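Local coordinates for putative curved DNA-binding protein (Chaetomium thermophilum var. thermophilum DSM 1495, PDB 4IPA), which probably acts in ribosome biogenesis as an Arx1 protein of the methionine aminopeptidase-like family, and may bind DNA, at residues Q59-M64 against H83-S88; Y292-K297 against Q308-R313. All coordinates share one frame; numbering follows the deposited sequence.

Contact 1. Residues Q59-M64 against H83-S88; sequences QGDKLM and HPTTVS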
# COMPACT_ATOMS: atom_id res chain seq x y z
N GLN A 59 16.92 -8.99 0.89
CA GLN A 59 17.28 -8.69 2.27
C GLN A 59 16.06 -8.34 3.12
O GLN A 59 15.97 -8.74 4.29
CB GLN A 59 18.32 -7.57 2.34
CG GLN A 59 18.81 -7.26 3.76
CD GLN A 59 19.39 -8.49 4.48
OE1 GLN A 59 19.90 -9.41 3.84
NE2 GLN A 59 19.31 -8.49 5.79
N GLY A 60 15.13 -7.60 2.53
CA GLY A 60 13.91 -7.24 3.23
C GLY A 60 13.13 -8.50 3.59
O GLY A 60 12.65 -8.64 4.72
N ASP A 61 13.04 -9.42 2.62
CA ASP A 61 12.28 -10.65 2.82
C ASP A 61 12.92 -11.52 3.90
O ASP A 61 12.22 -12.13 4.70
CB ASP A 61 12.12 -11.42 1.50
CG ASP A 61 11.11 -10.76 0.55
OD1 ASP A 61 10.36 -9.87 1.01
OD2 ASP A 61 11.08 -11.12 -0.65
N LYS A 62 14.23 -11.55 3.91
CA LYS A 62 14.99 -12.25 4.90
C LYS A 62 14.77 -11.67 6.28
O LYS A 62 14.50 -12.38 7.18
CB LYS A 62 16.46 -12.29 4.52
CG LYS A 62 17.40 -12.55 5.66
CD LYS A 62 18.83 -12.34 5.25
CE LYS A 62 19.70 -13.44 5.78
NZ LYS A 62 20.95 -12.86 6.28
N LEU A 63 14.87 -10.38 6.42
CA LEU A 63 14.53 -9.72 7.64
C LEU A 63 13.15 -10.01 8.16
O LEU A 63 12.98 -10.15 9.32
CB LEU A 63 14.65 -8.26 7.45
CG LEU A 63 16.04 -7.92 7.80
CD1 LEU A 63 16.42 -6.63 7.14
CD2 LEU A 63 15.96 -7.80 9.30
N MET A 64 12.18 -10.07 7.27
CA MET A 64 10.83 -10.32 7.61
C MET A 64 10.68 -11.69 8.21
O MET A 64 10.01 -11.88 9.19
CB MET A 64 9.95 -10.24 6.39
CG MET A 64 8.49 -10.50 6.61
SD MET A 64 7.67 -9.14 7.42
CE MET A 64 7.42 -8.07 6.08
N HIS A 83 2.77 -9.12 2.41
CA HIS A 83 3.21 -8.49 1.16
C HIS A 83 4.71 -8.58 1.05
O HIS A 83 5.42 -8.20 1.98
CB HIS A 83 2.80 -7.01 1.12
CG HIS A 83 2.79 -6.40 -0.25
ND1 HIS A 83 3.94 -5.99 -0.90
CD2 HIS A 83 1.76 -6.10 -1.09
CE1 HIS A 83 3.62 -5.48 -2.07
NE2 HIS A 83 2.31 -5.53 -2.22
N PRO A 84 5.20 -9.07 -0.10
CA PRO A 84 6.64 -9.17 -0.35
C PRO A 84 7.31 -7.80 -0.25
O PRO A 84 6.64 -6.79 -0.47
CB PRO A 84 6.70 -9.66 -1.80
CG PRO A 84 5.45 -9.17 -2.40
CD PRO A 84 4.42 -9.34 -1.32
N THR A 85 8.59 -7.78 0.10
CA THR A 85 9.36 -6.55 0.06
C THR A 85 9.45 -6.07 -1.38
O THR A 85 9.88 -6.81 -2.26
CB THR A 85 10.80 -6.77 0.55
OG1 THR A 85 10.79 -7.21 1.91
CG2 THR A 85 11.58 -5.47 0.45
N THR A 86 9.02 -4.85 -1.65
CA THR A 86 9.12 -4.35 -3.01
C THR A 86 9.75 -2.97 -2.99
O THR A 86 9.59 -2.22 -2.03
CB THR A 86 7.75 -4.27 -3.71
OG1 THR A 86 6.89 -3.42 -2.95
CG2 THR A 86 7.14 -5.66 -3.86
N VAL A 87 10.46 -2.64 -4.05
CA VAL A 87 11.21 -1.40 -4.11
C VAL A 87 11.05 -0.85 -5.51
O VAL A 87 11.62 -1.38 -6.45
CB VAL A 87 12.69 -1.65 -3.76
CG1 VAL A 87 13.54 -0.41 -3.98
CG2 VAL A 87 12.80 -2.14 -2.31
N SER A 88 10.25 0.20 -5.64
CA SER A 88 9.80 0.65 -6.95
C SER A 88 10.37 2.01 -7.33
O SER A 88 10.17 3.00 -6.61
CB SER A 88 8.27 0.69 -7.00
OG SER A 88 7.74 -0.54 -6.55
O HOH W 1 10.29 -9.43 -2.73

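Contact 2. Residues Y292-K297 against Q308-R313; sequences YSEVQK and QLEDER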
# COMPACT_ATOMS: atom_id res chain seq x y z
N TYR A 292 1.47 -24.20 -6.88
CA TYR A 292 0.24 -23.87 -6.20
C TYR A 292 0.28 -24.30 -4.73
O TYR A 292 -0.09 -23.53 -3.84
CB TYR A 292 -0.95 -24.53 -6.89
CG TYR A 292 -2.24 -24.17 -6.21
CD1 TYR A 292 -2.71 -24.90 -5.13
CD2 TYR A 292 -2.98 -23.07 -6.63
CE1 TYR A 292 -3.89 -24.56 -4.50
CE2 TYR A 292 -4.16 -22.72 -6.01
CZ TYR A 292 -4.61 -23.47 -4.95
OH TYR A 292 -5.78 -23.10 -4.33
N SER A 293 0.73 -25.52 -4.49
CA SER A 293 0.82 -26.05 -3.13
C SER A 293 1.91 -25.36 -2.34
O SER A 293 1.71 -25.05 -1.17
CB SER A 293 1.03 -27.56 -3.13
OG SER A 293 -0.13 -28.18 -3.65
N GLU A 294 3.05 -25.13 -2.96
CA GLU A 294 4.11 -24.36 -2.30
C GLU A 294 3.57 -23.02 -1.79
O GLU A 294 3.92 -22.57 -0.69
CB GLU A 294 5.28 -24.12 -3.25
CG GLU A 294 6.35 -23.20 -2.67
CD GLU A 294 7.43 -22.83 -3.66
OE1 GLU A 294 7.29 -23.14 -4.86
OE2 GLU A 294 8.44 -22.21 -3.25
N VAL A 295 2.72 -22.38 -2.60
CA VAL A 295 2.24 -21.04 -2.27
C VAL A 295 1.14 -21.10 -1.21
O VAL A 295 1.11 -20.31 -0.28
CB VAL A 295 1.73 -20.31 -3.52
CG1 VAL A 295 0.92 -19.09 -3.12
CG2 VAL A 295 2.89 -19.93 -4.41
N GLN A 296 0.23 -22.06 -1.36
CA GLN A 296 -0.83 -22.21 -0.37
C GLN A 296 -0.23 -22.37 1.02
O GLN A 296 -0.68 -21.73 1.97
CB GLN A 296 -1.71 -23.42 -0.69
CG GLN A 296 -2.67 -23.76 0.43
CD GLN A 296 -3.77 -24.72 -0.00
OE1 GLN A 296 -3.54 -25.60 -0.83
NE2 GLN A 296 -4.97 -24.54 0.55
N LYS A 297 0.79 -23.21 1.13
CA LYS A 297 1.41 -23.48 2.42
C LYS A 297 2.22 -22.31 2.97
O LYS A 297 2.15 -22.01 4.15
CB LYS A 297 2.25 -24.75 2.34
CG LYS A 297 1.40 -26.02 2.21
CD LYS A 297 2.24 -27.20 1.71
CE LYS A 297 1.69 -28.55 2.20
NZ LYS A 297 2.48 -29.71 1.69
N GLN A 308 10.29 -15.24 -4.55
CA GLN A 308 10.32 -15.82 -3.21
C GLN A 308 10.24 -17.33 -3.25
O GLN A 308 10.57 -17.99 -2.27
CB GLN A 308 9.17 -15.28 -2.35
CG GLN A 308 9.43 -13.91 -1.77
CD GLN A 308 8.18 -13.33 -1.12
OE1 GLN A 308 7.16 -13.12 -1.78
NE2 GLN A 308 8.26 -13.08 0.20
N LEU A 309 9.78 -17.88 -4.37
CA LEU A 309 9.58 -19.32 -4.47
C LEU A 309 10.92 -20.05 -4.48
O LEU A 309 11.95 -19.43 -4.70
CB LEU A 309 8.76 -19.68 -5.71
CG LEU A 309 7.34 -19.12 -5.70
CD1 LEU A 309 6.54 -19.62 -6.90
CD2 LEU A 309 6.65 -19.50 -4.42
N GLU A 310 10.89 -21.36 -4.23
CA GLU A 310 12.11 -22.17 -4.14
C GLU A 310 12.93 -22.20 -5.43
O GLU A 310 14.15 -22.22 -5.38
CB GLU A 310 11.78 -23.62 -3.74
CG GLU A 310 11.24 -23.78 -2.32
CD GLU A 310 10.88 -25.23 -2.00
OE1 GLU A 310 11.42 -26.15 -2.66
OE2 GLU A 310 10.07 -25.46 -1.07
N ASP A 311 12.25 -22.24 -6.57
CA ASP A 311 12.94 -22.38 -7.86
C ASP A 311 12.31 -21.53 -8.97
O ASP A 311 11.16 -21.75 -9.35
CB ASP A 311 12.97 -23.85 -8.30
CG ASP A 311 13.69 -24.04 -9.62
OD1 ASP A 311 13.06 -23.87 -10.70
OD2 ASP A 311 14.89 -24.36 -9.60
N GLU A 312 13.07 -20.57 -9.50
CA GLU A 312 12.50 -19.64 -10.48
C GLU A 312 12.01 -20.32 -11.74
O GLU A 312 10.97 -19.94 -12.30
CB GLU A 312 13.45 -18.47 -10.79
CG GLU A 312 13.79 -17.64 -9.56
CD GLU A 312 14.51 -16.34 -9.87
OE1 GLU A 312 15.00 -16.17 -11.01
OE2 GLU A 312 14.59 -15.48 -8.96
N ARG A 313 12.73 -21.33 -12.20
CA ARG A 313 12.27 -22.07 -13.37
C ARG A 313 10.91 -22.75 -13.18
O ARG A 313 10.05 -22.64 -14.03
CB ARG A 313 13.33 -23.06 -13.88
CG ARG A 313 14.10 -22.51 -15.07
CD ARG A 313 15.30 -23.36 -15.42
NE ARG A 313 14.91 -24.75 -15.66
CZ ARG A 313 14.35 -25.19 -16.79
NH1 ARG A 313 14.09 -24.36 -17.80
NH2 ARG A 313 14.05 -26.47 -16.89
O HOH W 2 9.43 -22.99 -6.74

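Contact 1. Residues Q59-M64 against H83-S88
Thr85 approaches the flat carboxylate of Asp61 in two ways, its amide on the syn lone pair of OD1 and its hydroxyl from above the plane. Thr85 N donates to Asp61 OD1 over 2.9 Å, with an N-H...O angle of 162°. From above, at 43° out of the carboxylate plane, Thr85 OG1 donates to the same Asp61 OD1 at 2.8 Å. One oxygen is therefore gripped by two donors of a single residue. Thr85 can offer both because its chi1 of -61° sets OG1 beside its own backbone N and leaves CG2 4.0 Å from Gly60 CA. The close fit depends on Gly60 having no side chain, since Thr85 OG1 comes within 3.2 Å of Gly60 C, and a CB on this residue would run into that hydroxyl. The other carboxylate oxygen, Asp61 OD2, accepts from a water at 2.8 Å that also donates to Thr85 O at 2.7 Å; Arg307 forms a salt bridge with this same oxygen. Helix 53-69 thus lies against strand 79-88, an outer strand of its sheet, their local axes 7.4 Å apart and running roughly antiparallel; both belong to the part of the chain related to the M24 metallopeptidases. At the corner where the chain enters the strand, His83 ND1 donates to Pro84 O. Replacing Asp61 by an alanine here would probably leave the amide and hydroxyl of Thr85 without their shared acceptor and would take from Arg307 its salt-bridge partner. The chemistry is that of a buried anion shared between strand and loop: OD1 serves the amide and hydroxyl, OD2 the water and arginine, and this set of donors is likely to favour the ionised carboxylate.

Contact 2. Residues Y292-K297 against Q308-R313
Glu294 reaches Leu309 and Glu310 as an almost fully stretched arm: CG stands anti to the backbone N (chi1 174°) and CD continues the extension (chi2 -173°), which carries the carboxylate from the helix to the loop ahead of the next one. There Glu294 OE2 accepts from Glu310 N at 2.8 Å on its syn lone pair, with an N-H...O angle of 156°. The following amide is reached indirectly, for a water donates to Glu294 OE1 at 2.9 Å and accepts from Asp311 N at 2.9 Å. Two successive loop amides are thus tied to the two oxygens of one carboxylate. One face of that flat group is covered by Leu309: its CD2 lies 3.5 Å from Glu294 CD and almost equally near both oxygens, so the methyl rests over the plane and not at its edge. The same methyl packs against Val295 CG2 at 3.8 Å, giving the polar grip an apolar flank. Glu310 brings its aliphatic part to the carboxylate, with CG 3.3 Å from Glu294 OE2, yet its own acid group is close too, Glu310 OE2 lying 4.2 Å from Glu294 OE2. These like charges are likely to oppose each other somewhat, though Glu310 is exposed, and the Glu310 amide bonded to OE2 would probably offset part of the cost. In the fold, the contact joins helix 286-299 to the loop that leads into helix 312-324, whose N-cap is Asp311, with OD1 accepting from Asp314 N. Val295 also touches Arg276 of strand 273-276 and Phe328 of strand 328-330, while Glu312, at the start of the helix, bonds to Arg100 and Ser101.

Contacts 1 and 2 follow one another along the chain, their centres 16 Å apart on the same side of the chain's centre, about 13 and 23 Å from it. They meet at Gln308, the first residue of 308-313: its CG packs 3.4 Å from Asp61 OD2, and its OE1 lies 3.5 Å from Pro84 CB. The preceding residue, Arg307, pairs with Asp61, so the chain passes directly from the charged partner of contact 1 into the loop gripped in contact 2. Both use a carboxylate as acceptor for a backbone amide and a water, but the first is buried and the second partly open.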